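Long-range contacts in histidinol dehydrogenase (Elizabethkingia anophelis NUHP1, PDB 6AN0), which probably catalyses the two-step, zinc-dependent and NAD-linked oxidation of L-histidinol to L-histidine, the last step of histidine biosynthesis: residues 127-133 and 158-164; 144-149 and 181-185; 248-252 and 334-338. One frame throughout, in Å; residues are numbered along the deposited sequence.

Contact 1 (127-133 and 158-164)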
# COMPACT_ATOMS: atom_id res chain seq x y z
N GLU A 127 -10.27 2.54 -10.34
CA GLU A 127 -11.12 3.20 -11.32
C GLU A 127 -11.08 4.72 -11.18
O GLU A 127 -10.99 5.43 -12.19
CB GLU A 127 -12.55 2.69 -11.19
CG GLU A 127 -13.49 3.17 -12.28
CD GLU A 127 -14.92 2.68 -12.06
OE1 GLU A 127 -15.50 2.98 -11.00
OE2 GLU A 127 -15.45 1.99 -12.95
N ASN A 128 -11.13 5.24 -9.95
CA ASN A 128 -11.23 6.68 -9.73
C ASN A 128 -10.02 7.17 -8.95
O ASN A 128 -9.81 6.77 -7.80
CB ASN A 128 -12.53 7.02 -8.98
CG ASN A 128 -13.77 6.60 -9.76
OD1 ASN A 128 -14.17 7.27 -10.70
ND2 ASN A 128 -14.37 5.48 -9.37
N ILE A 129 -9.24 8.05 -9.57
CA ILE A 129 -7.97 8.53 -9.03
C ILE A 129 -8.12 10.01 -8.74
O ILE A 129 -8.60 10.76 -9.60
CB ILE A 129 -6.82 8.29 -10.04
CG1 ILE A 129 -6.64 6.78 -10.31
CG2 ILE A 129 -5.55 8.99 -9.59
CD1 ILE A 129 -6.20 5.97 -9.13
N GLY A 130 -7.70 10.44 -7.55
CA GLY A 130 -7.64 11.86 -7.21
C GLY A 130 -6.20 12.30 -7.01
O GLY A 130 -5.42 11.62 -6.34
N ILE A 131 -5.86 13.45 -7.61
CA ILE A 131 -4.51 14.02 -7.52
C ILE A 131 -4.62 15.41 -6.91
O ILE A 131 -5.38 16.25 -7.42
CB ILE A 131 -3.82 14.10 -8.90
CG1 ILE A 131 -3.60 12.69 -9.48
CG2 ILE A 131 -2.48 14.85 -8.78
CD1 ILE A 131 -3.25 12.70 -11.00
N TYR A 132 -3.86 15.66 -5.85
CA TYR A 132 -3.77 16.98 -5.23
C TYR A 132 -2.46 17.65 -5.62
O TYR A 132 -1.39 17.04 -5.46
CB TYR A 132 -3.85 16.87 -3.71
CG TYR A 132 -3.86 18.25 -3.11
CD1 TYR A 132 -5.00 19.03 -3.19
CD2 TYR A 132 -2.71 18.81 -2.58
CE1 TYR A 132 -5.03 20.32 -2.70
CE2 TYR A 132 -2.73 20.11 -2.07
CZ TYR A 132 -3.89 20.85 -2.14
OH TYR A 132 -3.96 22.14 -1.65
N ILE A 133 -2.53 18.90 -6.07
CA ILE A 133 -1.35 19.67 -6.45
C ILE A 133 -1.38 21.00 -5.71
O ILE A 133 -2.27 21.82 -5.95
CB ILE A 133 -1.27 19.92 -7.97
CG1 ILE A 133 -1.28 18.60 -8.76
CG2 ILE A 133 -0.06 20.78 -8.32
CD1 ILE A 133 -0.01 17.79 -8.61
N ASN A 158 -11.13 7.53 -14.59
CA ASN A 158 -11.56 8.84 -14.09
C ASN A 158 -10.42 9.42 -13.26
O ASN A 158 -10.20 9.00 -12.11
CB ASN A 158 -12.83 8.71 -13.25
CG ASN A 158 -13.99 8.09 -14.01
OD1 ASN A 158 -14.18 8.33 -15.20
ND2 ASN A 158 -14.79 7.28 -13.31
N ILE A 159 -9.70 10.39 -13.81
CA ILE A 159 -8.61 11.05 -13.10
C ILE A 159 -9.05 12.48 -12.78
O ILE A 159 -9.38 13.25 -13.68
CB ILE A 159 -7.31 11.06 -13.92
CG1 ILE A 159 -6.87 9.62 -14.22
CG2 ILE A 159 -6.25 11.87 -13.15
CD1 ILE A 159 -5.77 9.49 -15.26
N THR A 160 -9.03 12.82 -11.50
CA THR A 160 -9.39 14.15 -11.02
C THR A 160 -8.13 14.85 -10.53
O THR A 160 -7.28 14.21 -9.90
CB THR A 160 -10.42 14.06 -9.89
OG1 THR A 160 -11.70 13.78 -10.45
CG2 THR A 160 -10.48 15.35 -9.09
N LEU A 161 -7.99 16.14 -10.83
CA LEU A 161 -6.90 16.94 -10.29
C LEU A 161 -7.48 18.17 -9.60
O LEU A 161 -8.21 18.93 -10.23
CB LEU A 161 -5.92 17.34 -11.40
CG LEU A 161 -4.58 17.89 -10.91
CD1 LEU A 161 -3.51 17.57 -11.95
CD2 LEU A 161 -4.63 19.38 -10.65
N CYS A 162 -7.15 18.35 -8.31
CA CYS A 162 -7.53 19.53 -7.53
C CYS A 162 -6.30 20.37 -7.25
O CYS A 162 -5.28 19.85 -6.80
CB CYS A 162 -8.17 19.14 -6.20
SG CYS A 162 -9.81 18.41 -6.33
N THR A 163 -6.42 21.69 -7.45
CA THR A 163 -5.32 22.61 -7.17
C THR A 163 -5.93 23.97 -6.90
O THR A 163 -6.88 24.35 -7.60
CB THR A 163 -4.32 22.63 -8.35
OG1 THR A 163 -3.15 23.39 -8.00
CG2 THR A 163 -4.94 23.21 -9.60
N PRO A 164 -5.48 24.70 -5.89
CA PRO A 164 -6.22 25.89 -5.43
C PRO A 164 -5.97 27.10 -6.32
O PRO A 164 -4.86 27.28 -6.86
CB PRO A 164 -5.68 26.13 -4.02
CG PRO A 164 -4.34 25.45 -4.00
CD PRO A 164 -4.46 24.27 -4.91

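Contact 2 (144-149 and 181-185). With EDO (1,2-ethanediol), chain C.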
# COMPACT_ATOMS: atom_id res chain seq x y z
N VAL A 144 2.51 16.76 -11.67
CA VAL A 144 1.41 16.35 -12.55
C VAL A 144 1.86 15.19 -13.45
O VAL A 144 1.14 14.20 -13.61
CB VAL A 144 0.90 17.54 -13.37
CG1 VAL A 144 -0.16 17.08 -14.35
CG2 VAL A 144 0.37 18.64 -12.45
N LEU A 145 3.05 15.31 -14.04
CA LEU A 145 3.58 14.21 -14.86
C LEU A 145 3.77 12.94 -14.04
O LEU A 145 3.44 11.84 -14.49
CB LEU A 145 4.91 14.60 -15.51
CG LEU A 145 4.90 15.75 -16.51
CD1 LEU A 145 6.32 16.03 -17.00
CD2 LEU A 145 3.96 15.42 -17.68
N MET A 146 4.33 13.08 -12.83
CA MET A 146 4.70 11.92 -12.02
C MET A 146 3.49 11.10 -11.59
O MET A 146 3.61 9.88 -11.37
CB MET A 146 5.46 12.37 -10.77
CG MET A 146 6.80 13.05 -11.04
SD MET A 146 7.99 11.90 -11.80
CE MET A 146 9.29 13.02 -12.33
N LEU A 147 2.35 11.74 -11.38
CA LEU A 147 1.15 11.04 -10.92
C LEU A 147 0.17 10.77 -12.04
O LEU A 147 -0.46 9.71 -12.06
CB LEU A 147 0.46 11.85 -9.82
CG LEU A 147 1.36 12.15 -8.62
CD1 LEU A 147 0.63 13.02 -7.61
CD2 LEU A 147 1.88 10.87 -7.95
N GLY A 148 0.07 11.70 -13.00
CA GLY A 148 -0.88 11.52 -14.09
C GLY A 148 -0.46 10.45 -15.09
O GLY A 148 -1.31 9.73 -15.63
N ILE A 149 0.83 10.33 -15.36
CA ILE A 149 1.27 9.42 -16.42
C ILE A 149 1.05 7.97 -16.00
O ILE A 149 0.48 7.19 -16.79
CB ILE A 149 2.73 9.70 -16.84
CG1 ILE A 149 2.80 10.98 -17.68
CG2 ILE A 149 3.30 8.51 -17.66
CD1 ILE A 149 4.21 11.39 -18.12
N LEU A 181 -1.94 18.08 -21.33
CA LEU A 181 -1.03 17.31 -22.19
C LEU A 181 -1.20 15.81 -22.01
O LEU A 181 -1.22 15.05 -22.99
CB LEU A 181 0.42 17.70 -21.90
CG LEU A 181 1.52 16.92 -22.64
CD1 LEU A 181 1.46 17.17 -24.14
CD2 LEU A 181 2.91 17.25 -22.09
N ILE A 182 -1.29 15.35 -20.76
CA ILE A 182 -1.33 13.92 -20.49
C ILE A 182 -2.77 13.44 -20.33
O ILE A 182 -3.02 12.33 -19.85
CB ILE A 182 -0.48 13.56 -19.27
CG1 ILE A 182 -1.01 14.24 -18.00
CG2 ILE A 182 0.98 13.94 -19.51
CD1 ILE A 182 -0.27 13.81 -16.77
N GLY A 183 -3.72 14.27 -20.74
CA GLY A 183 -5.10 13.84 -20.91
C GLY A 183 -5.99 13.96 -19.69
O GLY A 183 -7.08 13.37 -19.69
N ILE A 184 -5.57 14.69 -18.67
CA ILE A 184 -6.44 14.94 -17.52
C ILE A 184 -7.42 16.04 -17.91
O ILE A 184 -7.01 17.15 -18.26
CB ILE A 184 -5.62 15.32 -16.28
CG1 ILE A 184 -4.70 14.17 -15.86
CG2 ILE A 184 -6.55 15.72 -15.14
CD1 ILE A 184 -3.73 14.54 -14.79
N LYS A 185 -8.72 15.72 -17.89
CA LYS A 185 -9.75 16.68 -18.28
C LYS A 185 -10.58 17.21 -17.12
O LYS A 185 -11.26 18.22 -17.30
CB LYS A 185 -10.70 16.05 -19.32
CG LYS A 185 -10.01 15.65 -20.61
CD LYS A 185 -9.45 16.87 -21.33
CE LYS A 185 -8.41 16.49 -22.36
NZ LYS A 185 -8.95 15.54 -23.37
C1 EDO C . 0.52 9.33 -21.12
O1 EDO C . 0.05 7.98 -21.09
C2 EDO C . -0.61 10.30 -20.84
O2 EDO C . -1.50 10.40 -21.96

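Contact 3 (248-252 and 334-338)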
# COMPACT_ATOMS: atom_id res chain seq x y z
N ASP A 248 33.22 9.72 -1.54
CA ASP A 248 34.60 9.36 -1.26
C ASP A 248 35.52 10.32 -2.01
O ASP A 248 35.08 11.37 -2.50
CB ASP A 248 34.85 7.87 -1.60
CG ASP A 248 34.76 7.57 -3.10
OD1 ASP A 248 34.63 8.50 -3.91
OD2 ASP A 248 34.82 6.37 -3.45
N THR A 249 36.81 9.98 -2.09
CA THR A 249 37.78 10.88 -2.72
C THR A 249 37.52 11.08 -4.21
O THR A 249 38.09 12.01 -4.79
CB THR A 249 39.21 10.36 -2.50
OG1 THR A 249 39.31 9.03 -3.03
CG2 THR A 249 39.54 10.32 -1.01
N THR A 250 36.69 10.26 -4.84
CA THR A 250 36.38 10.45 -6.26
C THR A 250 35.18 11.36 -6.48
O THR A 250 34.87 11.67 -7.64
CB THR A 250 36.10 9.11 -6.95
OG1 THR A 250 34.83 8.59 -6.53
CG2 THR A 250 37.20 8.10 -6.65
N ALA A 251 34.50 11.78 -5.42
CA ALA A 251 33.39 12.70 -5.59
C ALA A 251 33.90 14.09 -5.97
O ALA A 251 35.05 14.45 -5.70
CB ALA A 251 32.56 12.77 -4.30
N ASN A 252 33.03 14.86 -6.61
CA ASN A 252 33.34 16.23 -6.98
C ASN A 252 32.71 17.16 -5.96
O ASN A 252 31.47 17.28 -5.93
CB ASN A 252 32.83 16.54 -8.39
CG ASN A 252 33.22 17.93 -8.87
OD1 ASN A 252 33.08 18.92 -8.15
ND2 ASN A 252 33.70 18.01 -10.11
N LEU A 334 24.96 8.23 -4.33
CA LEU A 334 26.23 7.52 -4.13
C LEU A 334 27.27 8.17 -5.02
O LEU A 334 27.47 7.79 -6.17
CB LEU A 334 26.10 6.03 -4.44
CG LEU A 334 25.13 5.23 -3.57
CD1 LEU A 334 25.28 3.75 -3.94
CD2 LEU A 334 25.38 5.48 -2.06
N ALA A 335 27.97 9.17 -4.47
CA ALA A 335 29.02 9.87 -5.20
C ALA A 335 30.36 9.17 -4.95
O ALA A 335 31.30 9.70 -4.36
CB ALA A 335 29.06 11.34 -4.80
N ILE A 336 30.42 7.92 -5.41
CA ILE A 336 31.56 7.07 -5.13
C ILE A 336 31.91 6.29 -6.38
O ILE A 336 31.13 6.18 -7.33
CB ILE A 336 31.32 6.08 -3.97
CG1 ILE A 336 30.24 5.06 -4.38
CG2 ILE A 336 31.01 6.81 -2.68
CD1 ILE A 336 29.75 4.16 -3.27
N GLU A 337 33.12 5.75 -6.33
CA GLU A 337 33.66 4.84 -7.31
C GLU A 337 32.95 3.49 -7.26
O GLU A 337 32.65 2.98 -6.18
CB GLU A 337 35.14 4.64 -7.00
CG GLU A 337 36.04 4.36 -8.16
CD GLU A 337 37.48 4.59 -7.78
OE1 GLU A 337 37.93 4.04 -6.74
OE2 GLU A 337 38.17 5.34 -8.50
N ASN A 338 32.70 2.91 -8.44
CA ASN A 338 32.30 1.51 -8.58
C ASN A 338 31.04 1.19 -7.77
O ASN A 338 31.00 0.26 -6.96
CB ASN A 338 33.45 0.59 -8.17
CG ASN A 338 34.66 0.74 -9.08
OD1 ASN A 338 34.51 0.96 -10.28
ND2 ASN A 338 35.85 0.63 -8.51

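Contact 1 (127-133 and 158-164)
Strands 128-132 and 158-163 run parallel, Asn128 beside Asn158 through to Tyr132 beside Cys162, their axes 19° apart and 4.7 Å from each other at closest approach. They are the two strands of a beta-alpha-beta unit connected by helix 142-154. Ile129, Ile131 and Ile133 send their backbone N-H groups to the carbonyl oxygens of Asn158, Thr160 and Cys162, and Thr160 N and Cys162 N return bonds to Ile129 O and Ile131 O. Gly130 and Tyr132 bond on the other edge of their strand to Phe213, so the strand lies inside the sheet. On the face under helix 142-154, Ile131 CD1 meets Ile159 CG2 at 3.8 Å, and Ile133 CG1 packs on Leu161 CD2 at 3.9 Å. The other face carries Tyr132, Thr160 and Cys162 beneath helix 192-201. Tyr132, predicted to bind NAD, has its ring anti to the backbone N (chi1 -176°), which brings OH to 3.9 Å from Pro164 CD; that hydroxyl accepts from Gly192 N. At the start of the pair Asn158 ND2 donates within its own amide plane to Asn128 OD1 at 2.7 Å. At the far end Thr163 OG1 donates a hydrogen bond to Ile133 O, 2.7 Å, from above the carbonyl plane.

Contact 2 (144-149 and 181-185)
The carbonyl oxygen of Ile182, which packs on helix 142-154, is gripped twice: by Gln152 NE2 of that same helix, and weakly by O2 of a 1,2-ethanediol, 3.2 Å from Ile182 O and probably left from crystallisation. Ile182 follows directly on helix 173-181, which ends in a Schellman motif: Gly183, at positive phi, is its C-prime residue, and the chain then turns toward strand 186-189. A chi1 of 62° tucks CG1 of Ile182 over its own backbone, and the two branches divide the work. Ile182 CD1 enters at the helix backbone, 3.6 Å from Gly148 CA and 3.5 Å from Val144 O. Ile182 CG2 covers neighbouring side chains, touching Leu145 CD2 at 3.8 Å and Ile149 CG1 at 3.9 Å. Ile184 adds a looser touch, its CD1 lying 4.2 Å from Gly148 CA. Having no side chain, Gly148 lets both isoleucine tips come this close to the helix. Val144 O keeps its helical hydrogen bond from Gly148 N while the methyl Ile182 CD1 lies beside it. Between these two segments the contact is wholly apolar, so it rests on the fit of methyl groups against the helix; the polar tie comes from Gln152, further along.

Contact 3 (248-252 and 334-338)
Asp248 opens an Asx turn within a type I beta turn (Asp248 to Ala251), and its side chain can be followed outward against the segment 334-338. Asp248 CB lies 4.1 Å from Ile336 CG2. A chi1 of 67° folds the carboxylate over Ile336, and Asp248 CG comes to 3.8 Å from Ile336 CA, the two side chains crossing at about a right angle. Asp248 OD1 rests 3.6 Å from Ile336 CA, but its hydrogen bonds go back into its own loop: Thr250 OG1 donates to the syn lone pair of Asp248 OD1 at 2.6 Å, and Thr250 N reaches it from above the carboxylate plane. These two bonds fix the rotation of the carboxylate and leave Asp248 OD2 directed across the contact, where Glu337 N makes a weak but straight hydrogen bond to it (3.4 Å, 170°). A second weak bond runs from Asp248 N to Ala335 O. The carboxylate of Glu337 stays out of this network, its OE2 lying 3.5 Å from the methyl Thr250 CG2. These contacts join two neighbouring strands of the parallel sheet, 242-247 and 331-335, at their C-terminal ends, with Ile317 of helix 317-327 covering Asp248 and Ile336. At the other end of the turn, Ala251 CB touches Ala335 CB at 3.8 Å.

In the fold
Contacts 1 and 2 belong to one alpha/beta unit and interlock along the chain, their segments alternating: strand 117-132, helix 142-154, strand 158-163, then the turn after helix 173-181. Their centres are 10 Å apart and they touch, for instance where Ile131 CG2 packs on Leu147 CD1 at 3.8 Å, so the helix of contact 2 covers the sheet of contact 1. Contact 3 comes later and sits at the C-terminal edge of the six-stranded parallel sheet, its centre 41 Å from that of contact 1, across the chain's centre. The two groups thus belong to different sheet-based parts; the predicted NAD-binding residue Tyr132 lies in the first, whereas contact 3 is remote from the annotated sites.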